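Local coordinates for protein ATP-dependent 6-phosphofructokinase isozyme 2 (Escherichia coli, PDB 3UMO) that catalyses the ATP-dependent phosphorylation of fructose 6-phosphate to fructose 1,6-bisphosphate, the first committing step of glycolysis, and works as a homodimer, at residues I42-A47 and S257-M262; K207-I212 and V221-G226; Q228-V233 and F278-G283; P243-S248 and Y304-R309. One frame throughout, in Å; residues are numbered along the deposited sequence.

Contact 1: residues I42-A47 and S257-M262; sequences INVARA and SMVGAM. With ATP (adenosine-5'-triphosphate), chain E.
Beside the place where Val44 packs on Gly260, the flat groups are the Asn43 amide and the Arg46 guanidinium: Asn43 OD1 sits at the edge of the guanidinium, in its plane, and takes a bond of 3.0 Å from Arg46 NH1. NE of the same arginine pairs with Glu76, a second tie that probably limits how the group can turn. The contact proper is a buried crossing of two helices of the ribokinase-like PfkB fold, 40-50, which begins in the substrate-binding segment, and 254-267, near whose start lies the probable catalytic residue Asp256. Their axes come within 7.8 Å at a crossing angle of -60°. Val44 sets its two methyls on adjacent residues of the second helix: CG1, anti to the backbone N (chi1 170°), rests on Gly260 CA at 3.8 Å, while CG2 meets Val259 CG1, also at 3.8 Å. Replacing Val44 with an alanine would probably open a gap over Gly260 and leave Val259 CG1 without its methyl partner. Gly260 allows this close approach, since a CB on it would stand only 3.1 Å from Ala47 CB. One turn on, Ala47 CB presses against Ser257 CA at 3.8 Å. Ser257 OG is tied to Gly253 O and Cys295 N. On another side of helix 254-267, Met258 bends at its last torsion to bring CE within 3.2 Å of ATP O3'.

Contact 2: residues K207-I212 and V221-G226; sequences KAAQEI and VVVSLG. With ATP (adenosine-5'-triphosphate), chain E.
A helix laid antiparallel on a strand, as in the return half of a beta-alpha-beta crossover, brings Ala209 and Ile212 of helix 204-214 against Val221 and Val223 of strand 221-224. The segment axes lie 8.7 Å apart at 154°, and no hydrogen bond joins the two: the interface is purely apolar and buried. Val221 serves both helix residues, one methyl each. Val221 CG1, anti to the backbone N (chi1 173°), reaches Ala209 CB at 3.9 Å, and its CG2 turns the other way to meet Ile212 CG2 at 3.7 Å, the two branched side chains crossing at about a right angle. An alanine in place of Val221 would lose both methyls and is likely to leave Ala209 and Ile212 facing a gap at this end of the strand. Two residues on, Val223 CG2 comes up to Ala209 CB from the same face of the strand, again at 3.9 Å. Leu191 of helix 188-195 packs against both Ile212 and Val223 and extends the apolar layer.

The far end of the strand is polar. Ser224 OG sits 2.8 Å from ATP O2A and 3.1 Å from ATP O3A, and Lys185 NZ bonds to the same hydroxyl. Gly226 N donates to ATP O2A at 2.8 Å and 155°, so backbone and side chain both hold the alpha-phosphate. The result is the nucleotide site of a PfkB-family kinase: a helix-backed strand whose C-terminal end runs into a phosphate-binding turn.

Contact 3: residues Q228-V233 and F278-G283; sequences QGALGV and FGVAAG. With ATP (adenosine-5'-triphosphate), chain E.
Apolar contact between the protein segments is confined to one methyl: Val280 CG2, on helix 272-286, touches Ala230 at the start of strand 230-233 and the backbone of Gly229 before it. Val280 CG2 lies 3.9 Å from Ala230 CB and 4.0 Å from Gly229 C. With CG1 anti to the backbone N (chi1 163°), CG2 lies beside that N and is turned to the strand. Val280 CG1 is used as well, approaching ATP O2' at 3.7 Å, so one valine packs on both the strand and the nucleotide. Met258 of helix 254-267 touches both Ala230 and Val280 and adds a third side to this small cluster.

The hydrogen bonds from these segments to ATP both run to the ribose and use backbone carbonyls. ATP O3' donates to Gly229 O at 2.7 Å, a short bond; ATP O2' donates to Val280 O at 3.3 Å, a weak one. The two sugar hydroxyls are thereby read from two separate elements, one each.

Two glycines have different reasons. Gly229 has a positive phi of 90°, where a side chain would jam against the preceding carbonyl, whereas on Gly283 a CB would stand 2.4 Å from ATP O4'. Gln228, beyond the cluster, bonds through NE2 to Pro227 O of the second subunit, placing the strand's entrance at the interface. Together, the loop leading into the strand and the helix flank the ribose, and they form much of the ribose-binding side of the ATP pocket in this ribokinase-like fold.

Contact 4: residues P243-S248 and Y304-R309; sequences PPPVKS and YAYLSR
Pro244 CB comes down obliquely on the ring of Tyr306, 3.5 Å from CE2 and 3.7 Å from CD2, in the closest touch between the proline loop and the C-terminal helix. Tyr306 CG, anti to the backbone N (chi1 168°), carries the ring there. Around it the packing is looser: Pro244 CD reaches Leu307 CD2 at 4.3 Å, and Pro245 CD stays just as far from Tyr306 OH. No hydrogen bond crosses between the segments.

The second shell appears to brace each partner from its own side. On the tyrosine side, Arg309, the last residue, folds back so that NH1 hangs 3.5 Å above the plane of the Tyr306 ring, over its centre. The same NH1 donates to Tyr306 O at 3.0 Å and 163°; Arg309 N bonds to that oxygen from the other face of the carbonyl plane. Because Arg309 also touches a crystal neighbour, its pose may owe something to the lattice. In the loop, Val246 N bonds to Pro244 O at 2.9 Å, an inverse gamma turn that bends the chain at Pro245.

Farther out, Pro244 and Tyr306 also pack against Pro202 and Asp203 of the second subunit, so this corner belongs to a subunit interface. Within the chain, the loop leaves strand 238-241 and runs toward helix 254-267, Pro243 resting on Ser284 of helix 272-286, while helix 297-307 leans on the same helix through Tyr304.

Contact 1 lies nearest the middle of the chain, about 6 Å from its centre, and closes a loop of some 210 residues inside which contact 2 is nested. Contacts 2 and 3 follow in series and share one antiparallel sheet, strands 221-224 and 230-233 being neighbours; their centres are about 11 Å apart. Contacts 1 and 3 alternate along the chain and meet where helices 254-267 and 272-286 pack, centres about 13 Å apart. Contact 4, about 10 Å from contact 3, adds helix 297-307 at the outer corner. Contacts 1, 2 and 3 touch the same ATP, through residues between Ser224 and Gly283, and contact 1 ties this nucleotide site to helix 40-50 of the substrate-binding side.

Contact 1: residues I42-A47 and S257-M262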
# COMPACT_ATOMS: atom_id res chain seq x y z
N ILE A 42 -1.16 -14.15 28.32
CA ILE A 42 -2.27 -13.32 28.77
C ILE A 42 -3.51 -13.59 27.93
O ILE A 42 -4.61 -13.75 28.46
CB ILE A 42 -1.89 -11.82 28.76
CG1 ILE A 42 -1.03 -11.50 29.98
CG2 ILE A 42 -3.15 -10.95 28.77
CD1 ILE A 42 -0.44 -10.11 29.97
N ASN A 43 -3.33 -13.66 26.61
CA ASN A 43 -4.46 -13.92 25.72
C ASN A 43 -5.00 -15.34 25.85
O ASN A 43 -6.20 -15.55 25.72
CB ASN A 43 -4.11 -13.58 24.28
CG ASN A 43 -4.21 -12.09 24.01
OD1 ASN A 43 -5.09 -11.42 24.56
ND2 ASN A 43 -3.33 -11.57 23.16
N VAL A 44 -4.13 -16.30 26.13
CA VAL A 44 -4.57 -17.66 26.42
C VAL A 44 -5.50 -17.65 27.64
O VAL A 44 -6.56 -18.28 27.63
CB VAL A 44 -3.38 -18.61 26.65
CG1 VAL A 44 -3.85 -19.96 27.19
CG2 VAL A 44 -2.62 -18.81 25.35
N ALA A 45 -5.11 -16.90 28.67
CA ALA A 45 -5.93 -16.79 29.88
C ALA A 45 -7.28 -16.13 29.60
O ALA A 45 -8.32 -16.53 30.14
CB ALA A 45 -5.18 -16.04 30.98
N ARG A 46 -7.27 -15.10 28.75
CA ARG A 46 -8.51 -14.42 28.38
C ARG A 46 -9.44 -15.34 27.58
O ARG A 46 -10.65 -15.38 27.82
CB ARG A 46 -8.21 -13.14 27.61
CG ARG A 46 -7.44 -12.10 28.42
CD ARG A 46 -7.03 -10.91 27.56
NE ARG A 46 -8.16 -10.06 27.23
CZ ARG A 46 -8.39 -9.54 26.03
NH1 ARG A 46 -7.55 -9.80 25.03
NH2 ARG A 46 -9.44 -8.76 25.82
N ALA A 47 -8.86 -16.10 26.65
CA ALA A 47 -9.64 -17.05 25.85
C ALA A 47 -10.26 -18.11 26.75
O ALA A 47 -11.41 -18.51 26.56
CB ALA A 47 -8.76 -17.71 24.79
N SER A 257 -6.49 -18.36 21.08
CA SER A 257 -7.80 -18.95 21.33
C SER A 257 -7.70 -20.46 21.22
O SER A 257 -8.23 -21.19 22.06
CB SER A 257 -8.84 -18.43 20.34
OG SER A 257 -9.12 -17.06 20.59
N MET A 258 -7.02 -20.94 20.18
CA MET A 258 -6.81 -22.38 20.02
C MET A 258 -6.05 -22.97 21.20
O MET A 258 -6.43 -24.04 21.72
CB MET A 258 -6.06 -22.67 18.71
CG MET A 258 -5.49 -24.08 18.66
SD MET A 258 -4.80 -24.48 17.04
CE MET A 258 -6.22 -25.26 16.26
N VAL A 259 -4.98 -22.32 21.62
CA VAL A 259 -4.21 -22.81 22.77
C VAL A 259 -5.04 -22.86 24.05
O VAL A 259 -4.98 -23.85 24.80
CB VAL A 259 -2.90 -22.02 22.98
CG1 VAL A 259 -2.23 -22.42 24.28
CG2 VAL A 259 -1.97 -22.25 21.80
N GLY A 260 -5.83 -21.82 24.29
CA GLY A 260 -6.72 -21.78 25.44
C GLY A 260 -7.67 -22.97 25.45
O GLY A 260 -7.84 -23.63 26.48
N ALA A 261 -8.27 -23.25 24.30
CA ALA A 261 -9.20 -24.36 24.17
C ALA A 261 -8.54 -25.71 24.39
O ALA A 261 -9.09 -26.59 25.06
CB ALA A 261 -9.88 -24.33 22.81
N MET A 262 -7.36 -25.90 23.79
CA MET A 262 -6.68 -27.17 23.93
C MET A 262 -6.21 -27.39 25.36
O MET A 262 -6.21 -28.51 25.86
CB MET A 262 -5.54 -27.32 22.92
CG MET A 262 -6.06 -27.38 21.49
SD MET A 262 -4.84 -27.91 20.28
CE MET A 262 -3.53 -26.70 20.52
PG ATP E . -1.51 -16.46 15.66
O1G ATP E . -0.56 -16.64 16.79
O2G ATP E . -2.71 -15.74 16.26
O3G ATP E . -0.94 -15.70 14.51
PB ATP E . -1.11 -19.01 14.73
O1B ATP E . -0.29 -18.60 13.46
O2B ATP E . -0.24 -19.54 15.89
O3B ATP E . -2.08 -17.84 15.20
PA ATP E . -3.06 -20.45 13.17
O1A ATP E . -2.92 -19.37 12.14
O2A ATP E . -2.85 -21.86 12.61
O3A ATP E . -2.08 -20.21 14.36
O5' ATP E . -4.51 -20.30 13.84
C5' ATP E . -4.97 -21.28 14.71
C4' ATP E . -6.29 -21.85 14.44
O4' ATP E . -7.20 -20.76 14.17
C3' ATP E . -6.32 -22.64 13.20
O3' ATP E . -5.90 -23.94 13.41
C2' ATP E . -7.72 -22.54 12.78
O2' ATP E . -8.51 -23.33 13.58
C1' ATP E . -8.03 -21.13 13.09
N9 ATP E . -7.78 -20.26 11.94
C8 ATP E . -6.68 -19.51 11.74
N7 ATP E . -6.84 -18.86 10.56
C5 ATP E . -8.04 -19.19 10.03
C6 ATP E . -8.72 -18.83 8.86
N6 ATP E . -8.12 -17.87 7.88
N1 ATP E . -9.93 -19.37 8.63
C2 ATP E . -10.48 -20.24 9.49
N3 ATP E . -9.86 -20.60 10.62
C4 ATP E . -8.64 -20.09 10.91

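Contact 2: residues K207-I212 and V221-G226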
# COMPACT_ATOMS: atom_id res chain seq x y z
N LYS A 207 5.47 -35.58 9.17
CA LYS A 207 6.73 -36.22 9.51
C LYS A 207 7.51 -35.42 10.55
O LYS A 207 8.05 -35.99 11.50
CB LYS A 207 7.57 -36.47 8.27
CG LYS A 207 7.07 -37.64 7.45
CD LYS A 207 7.79 -37.76 6.12
CE LYS A 207 7.17 -38.87 5.29
NZ LYS A 207 7.63 -38.86 3.87
N ALA A 208 7.57 -34.11 10.37
CA ALA A 208 8.25 -33.24 11.32
C ALA A 208 7.61 -33.32 12.70
O ALA A 208 8.30 -33.39 13.72
CB ALA A 208 8.26 -31.80 10.82
N ALA A 209 6.28 -33.29 12.74
CA ALA A 209 5.55 -33.38 14.00
C ALA A 209 5.84 -34.72 14.69
O ALA A 209 6.09 -34.77 15.90
CB ALA A 209 4.06 -33.22 13.77
N GLN A 210 5.82 -35.80 13.91
CA GLN A 210 6.08 -37.12 14.47
C GLN A 210 7.51 -37.23 14.99
O GLN A 210 7.76 -37.90 15.99
CB GLN A 210 5.80 -38.22 13.46
CG GLN A 210 5.64 -39.60 14.08
CD GLN A 210 4.40 -39.71 14.96
OE1 GLN A 210 3.28 -39.53 14.49
NE2 GLN A 210 4.60 -39.99 16.24
N GLU A 211 8.44 -36.54 14.32
CA GLU A 211 9.85 -36.54 14.70
C GLU A 211 10.03 -35.98 16.11
O GLU A 211 10.81 -36.50 16.92
CB GLU A 211 10.63 -35.69 13.69
CG GLU A 211 12.14 -35.80 13.75
CD GLU A 211 12.82 -34.81 12.81
OE1 GLU A 211 12.33 -34.62 11.68
OE2 GLU A 211 13.84 -34.22 13.22
N ILE A 212 9.29 -34.91 16.41
CA ILE A 212 9.34 -34.27 17.72
C ILE A 212 8.76 -35.18 18.81
O ILE A 212 9.29 -35.24 19.92
CB ILE A 212 8.59 -32.93 17.70
CG1 ILE A 212 9.28 -31.96 16.73
CG2 ILE A 212 8.52 -32.32 19.10
CD1 ILE A 212 8.46 -30.72 16.44
N VAL A 221 2.10 -32.85 19.74
CA VAL A 221 2.43 -31.74 18.87
C VAL A 221 1.20 -31.43 18.04
O VAL A 221 0.67 -32.29 17.34
CB VAL A 221 3.61 -32.07 17.93
CG1 VAL A 221 3.82 -30.94 16.91
CG2 VAL A 221 4.88 -32.31 18.73
N VAL A 222 0.72 -30.20 18.15
CA VAL A 222 -0.38 -29.79 17.29
C VAL A 222 0.14 -28.70 16.37
O VAL A 222 0.44 -27.59 16.81
CB VAL A 222 -1.58 -29.28 18.11
CG1 VAL A 222 -2.69 -28.78 17.18
CG2 VAL A 222 -2.11 -30.40 18.99
N VAL A 223 0.28 -29.03 15.09
CA VAL A 223 0.71 -28.05 14.11
C VAL A 223 -0.52 -27.32 13.60
O VAL A 223 -1.37 -27.92 12.93
CB VAL A 223 1.44 -28.68 12.93
CG1 VAL A 223 2.04 -27.58 12.05
CG2 VAL A 223 2.53 -29.62 13.42
N SER A 224 -0.63 -26.04 13.89
CA SER A 224 -1.79 -25.29 13.42
C SER A 224 -1.53 -24.77 12.00
O SER A 224 -0.41 -24.35 11.67
CB SER A 224 -2.20 -24.20 14.41
OG SER A 224 -1.21 -23.17 14.53
N LEU A 225 -2.56 -24.83 11.17
CA LEU A 225 -2.42 -24.67 9.73
C LEU A 225 -3.30 -23.54 9.19
O LEU A 225 -3.73 -23.58 8.03
CB LEU A 225 -2.81 -25.97 9.05
CG LEU A 225 -2.08 -27.23 9.52
CD1 LEU A 225 -2.65 -28.48 8.86
CD2 LEU A 225 -0.59 -27.12 9.24
N GLY A 226 -3.55 -22.52 10.02
CA GLY A 226 -4.39 -21.41 9.59
C GLY A 226 -5.76 -21.90 9.16
O GLY A 226 -6.40 -22.65 9.90
PG ATP E . -1.51 -16.46 15.66
O1G ATP E . -0.56 -16.64 16.79
O2G ATP E . -2.71 -15.74 16.26
O3G ATP E . -0.94 -15.70 14.51
PB ATP E . -1.11 -19.01 14.73
O1B ATP E . -0.29 -18.60 13.46
O2B ATP E . -0.24 -19.54 15.89
O3B ATP E . -2.08 -17.84 15.20
PA ATP E . -3.06 -20.45 13.17
O1A ATP E . -2.92 -19.37 12.14
O2A ATP E . -2.85 -21.86 12.61
O3A ATP E . -2.08 -20.21 14.36
O5' ATP E . -4.51 -20.30 13.84
C5' ATP E . -4.97 -21.28 14.71
C4' ATP E . -6.29 -21.85 14.44
O4' ATP E . -7.20 -20.76 14.17
C3' ATP E . -6.32 -22.64 13.20
O3' ATP E . -5.90 -23.94 13.41
C2' ATP E . -7.72 -22.54 12.78
O2' ATP E . -8.51 -23.33 13.58
C1' ATP E . -8.03 -21.13 13.09
N9 ATP E . -7.78 -20.26 11.94
C8 ATP E . -6.68 -19.51 11.74
N7 ATP E . -6.84 -18.86 10.56
C5 ATP E . -8.04 -19.19 10.03
C6 ATP E . -8.72 -18.83 8.86
N6 ATP E . -8.12 -17.87 7.88
N1 ATP E . -9.93 -19.37 8.63
C2 ATP E . -10.48 -20.24 9.49
N3 ATP E . -9.86 -20.60 10.62
C4 ATP E . -8.64 -20.09 10.91

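Contact 3: residues Q228-V233 and F278-G283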
# COMPACT_ATOMS: atom_id res chain seq x y z
N GLN A 228 -6.52 -24.15 7.18
CA GLN A 228 -6.56 -25.60 7.00
C GLN A 228 -6.79 -26.37 8.31
O GLN A 228 -6.89 -27.60 8.31
CB GLN A 228 -5.29 -26.08 6.28
CG GLN A 228 -5.29 -25.70 4.82
CD GLN A 228 -4.00 -26.00 4.11
OE1 GLN A 228 -2.99 -26.31 4.74
NE2 GLN A 228 -4.02 -25.90 2.78
N GLY A 229 -6.89 -25.64 9.42
CA GLY A 229 -7.14 -26.26 10.70
C GLY A 229 -5.88 -26.66 11.43
O GLY A 229 -5.01 -25.83 11.69
N ALA A 230 -5.77 -27.93 11.78
CA ALA A 230 -4.60 -28.37 12.53
C ALA A 230 -4.32 -29.85 12.36
O ALA A 230 -5.22 -30.65 12.07
CB ALA A 230 -4.73 -28.01 14.00
N LEU A 231 -3.06 -30.21 12.56
CA LEU A 231 -2.66 -31.61 12.58
C LEU A 231 -2.14 -31.93 13.98
O LEU A 231 -1.18 -31.31 14.45
CB LEU A 231 -1.59 -31.88 11.53
CG LEU A 231 -1.18 -33.35 11.39
CD1 LEU A 231 -1.71 -33.90 10.07
CD2 LEU A 231 0.32 -33.50 11.48
N GLY A 232 -2.77 -32.89 14.64
CA GLY A 232 -2.39 -33.28 15.98
C GLY A 232 -1.70 -34.63 15.97
O GLY A 232 -2.19 -35.58 15.35
N VAL A 233 -0.56 -34.72 16.65
CA VAL A 233 0.22 -35.95 16.67
C VAL A 233 0.50 -36.41 18.10
O VAL A 233 0.82 -35.59 18.97
CB VAL A 233 1.54 -35.78 15.88
CG1 VAL A 233 2.46 -36.96 16.09
CG2 VAL A 233 1.24 -35.60 14.39
N PHE A 278 -11.61 -29.13 19.57
CA PHE A 278 -11.99 -27.97 20.36
C PHE A 278 -11.03 -26.82 20.07
O PHE A 278 -11.44 -25.65 20.01
CB PHE A 278 -11.99 -28.31 21.85
CG PHE A 278 -12.74 -27.33 22.70
CD1 PHE A 278 -14.07 -27.05 22.44
CD2 PHE A 278 -12.13 -26.70 23.78
CE1 PHE A 278 -14.78 -26.15 23.22
CE2 PHE A 278 -12.84 -25.80 24.57
CZ PHE A 278 -14.16 -25.52 24.29
N GLY A 279 -9.76 -27.14 19.87
CA GLY A 279 -8.76 -26.15 19.50
C GLY A 279 -9.10 -25.47 18.18
O GLY A 279 -9.06 -24.24 18.07
N VAL A 280 -9.42 -26.26 17.16
CA VAL A 280 -9.81 -25.70 15.87
C VAL A 280 -11.09 -24.89 15.99
O VAL A 280 -11.21 -23.82 15.40
CB VAL A 280 -9.95 -26.80 14.78
CG1 VAL A 280 -10.73 -26.28 13.57
CG2 VAL A 280 -8.57 -27.27 14.36
N ALA A 281 -12.05 -25.40 16.77
CA ALA A 281 -13.31 -24.68 16.97
C ALA A 281 -13.07 -23.29 17.55
O ALA A 281 -13.65 -22.30 17.08
CB ALA A 281 -14.28 -25.48 17.84
N ALA A 282 -12.23 -23.21 18.58
CA ALA A 282 -11.95 -21.92 19.22
C ALA A 282 -11.11 -21.01 18.33
O ALA A 282 -11.35 -19.81 18.24
CB ALA A 282 -11.28 -22.12 20.56
N GLY A 283 -10.08 -21.59 17.70
CA GLY A 283 -9.24 -20.82 16.79
C GLY A 283 -10.07 -20.19 15.68
O GLY A 283 -9.94 -19.00 15.37
PG ATP E . -1.51 -16.46 15.66
O1G ATP E . -0.56 -16.64 16.79
O2G ATP E . -2.71 -15.74 16.26
O3G ATP E . -0.94 -15.70 14.51
PB ATP E . -1.11 -19.01 14.73
O1B ATP E . -0.29 -18.60 13.46
O2B ATP E . -0.24 -19.54 15.89
O3B ATP E . -2.08 -17.84 15.20
PA ATP E . -3.06 -20.45 13.17
O1A ATP E . -2.92 -19.37 12.14
O2A ATP E . -2.85 -21.86 12.61
O3A ATP E . -2.08 -20.21 14.36
O5' ATP E . -4.51 -20.30 13.84
C5' ATP E . -4.97 -21.28 14.71
C4' ATP E . -6.29 -21.85 14.44
O4' ATP E . -7.20 -20.76 14.17
C3' ATP E . -6.32 -22.64 13.20
O3' ATP E . -5.90 -23.94 13.41
C2' ATP E . -7.72 -22.54 12.78
O2' ATP E . -8.51 -23.33 13.58
C1' ATP E . -8.03 -21.13 13.09
N9 ATP E . -7.78 -20.26 11.94
C8 ATP E . -6.68 -19.51 11.74
N7 ATP E . -6.84 -18.86 10.56
C5 ATP E . -8.04 -19.19 10.03
C6 ATP E . -8.72 -18.83 8.86
N6 ATP E . -8.12 -17.87 7.88
N1 ATP E . -9.93 -19.37 8.63
C2 ATP E . -10.48 -20.24 9.49
N3 ATP E . -9.86 -20.60 10.62
C4 ATP E . -8.64 -20.09 10.91

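Contact 4: residues P243-S248 and Y304-R309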
# COMPACT_ATOMS: atom_id res chain seq x y z
N PRO A 243 -11.50 -26.67 9.74
CA PRO A 243 -12.67 -25.88 10.14
C PRO A 243 -13.74 -25.92 9.07
O PRO A 243 -13.45 -26.23 7.90
CB PRO A 243 -12.12 -24.44 10.22
CG PRO A 243 -10.65 -24.53 10.03
CD PRO A 243 -10.35 -25.83 9.38
N PRO A 244 -14.98 -25.59 9.44
CA PRO A 244 -16.04 -25.48 8.44
C PRO A 244 -15.79 -24.29 7.51
O PRO A 244 -15.03 -23.38 7.88
CB PRO A 244 -17.30 -25.25 9.28
CG PRO A 244 -16.82 -24.74 10.59
CD PRO A 244 -15.48 -25.38 10.81
N PRO A 245 -16.39 -24.31 6.32
CA PRO A 245 -16.15 -23.27 5.31
C PRO A 245 -16.93 -22.00 5.60
O PRO A 245 -17.94 -21.72 4.95
CB PRO A 245 -16.62 -23.91 4.01
CG PRO A 245 -17.63 -24.92 4.42
CD PRO A 245 -17.23 -25.41 5.79
N VAL A 246 -16.47 -21.25 6.60
CA VAL A 246 -17.04 -19.96 6.96
C VAL A 246 -15.97 -18.89 6.80
O VAL A 246 -14.81 -19.12 7.15
CB VAL A 246 -17.56 -19.96 8.41
CG1 VAL A 246 -18.19 -18.61 8.76
CG2 VAL A 246 -18.56 -21.09 8.60
N LYS A 247 -16.35 -17.73 6.29
CA LYS A 247 -15.40 -16.66 6.01
C LYS A 247 -14.81 -16.04 7.27
O LYS A 247 -15.53 -15.65 8.19
CB LYS A 247 -16.07 -15.57 5.17
CG LYS A 247 -15.11 -14.48 4.69
CD LYS A 247 -15.88 -13.34 4.03
CE LYS A 247 -15.82 -12.08 4.87
NZ LYS A 247 -16.97 -11.17 4.61
N SER A 248 -13.49 -15.93 7.29
CA SER A 248 -12.80 -15.27 8.39
C SER A 248 -12.99 -13.76 8.26
O SER A 248 -12.83 -13.20 7.17
CB SER A 248 -11.31 -15.63 8.37
OG SER A 248 -10.56 -14.74 9.18
N TYR A 304 -17.55 -26.57 17.23
CA TYR A 304 -17.22 -27.86 17.83
C TYR A 304 -18.31 -28.91 17.59
O TYR A 304 -18.00 -30.06 17.28
CB TYR A 304 -16.93 -27.71 19.33
CG TYR A 304 -16.57 -29.01 20.01
CD1 TYR A 304 -15.30 -29.57 19.86
CD2 TYR A 304 -17.50 -29.68 20.80
CE1 TYR A 304 -14.97 -30.76 20.48
CE2 TYR A 304 -17.17 -30.87 21.43
CZ TYR A 304 -15.91 -31.40 21.27
OH TYR A 304 -15.61 -32.59 21.90
N ALA A 305 -19.57 -28.51 17.71
CA ALA A 305 -20.68 -29.43 17.44
C ALA A 305 -20.63 -29.95 16.00
O ALA A 305 -20.86 -31.14 15.75
CB ALA A 305 -22.01 -28.75 17.72
N TYR A 306 -20.34 -29.05 15.06
CA TYR A 306 -20.21 -29.42 13.66
C TYR A 306 -19.07 -30.41 13.46
O TYR A 306 -19.24 -31.42 12.79
CB TYR A 306 -19.99 -28.18 12.80
CG TYR A 306 -19.56 -28.46 11.37
CD1 TYR A 306 -20.50 -28.73 10.38
CD2 TYR A 306 -18.21 -28.42 11.01
CE1 TYR A 306 -20.11 -28.98 9.08
CE2 TYR A 306 -17.82 -28.67 9.71
CZ TYR A 306 -18.77 -28.94 8.75
OH TYR A 306 -18.37 -29.18 7.45
N LEU A 307 -17.91 -30.13 14.05
CA LEU A 307 -16.76 -31.01 13.92
C LEU A 307 -16.99 -32.38 14.55
O LEU A 307 -16.35 -33.36 14.17
CB LEU A 307 -15.52 -30.36 14.54
CG LEU A 307 -15.06 -29.03 13.94
CD1 LEU A 307 -13.97 -28.43 14.80
CD2 LEU A 307 -14.58 -29.22 12.51
N SER A 308 -17.90 -32.43 15.52
CA SER A 308 -18.15 -33.67 16.26
C SER A 308 -19.38 -34.43 15.76
O SER A 308 -19.71 -35.49 16.29
CB SER A 308 -18.31 -33.37 17.75
OG SER A 308 -17.16 -32.75 18.28
N ARG A 309 -20.03 -33.89 14.74
CA ARG A 309 -21.31 -34.41 14.27
C ARG A 309 -21.22 -35.85 13.76
O ARG A 309 -20.13 -36.38 13.57
CB ARG A 309 -21.87 -33.51 13.16
CG ARG A 309 -21.22 -33.71 11.80
CD ARG A 309 -21.64 -32.62 10.82
NE ARG A 309 -21.14 -32.88 9.47
CZ ARG A 309 -19.88 -32.70 9.08
NH1 ARG A 309 -18.98 -32.25 9.95
NH2 ARG A 309 -19.53 -32.96 7.83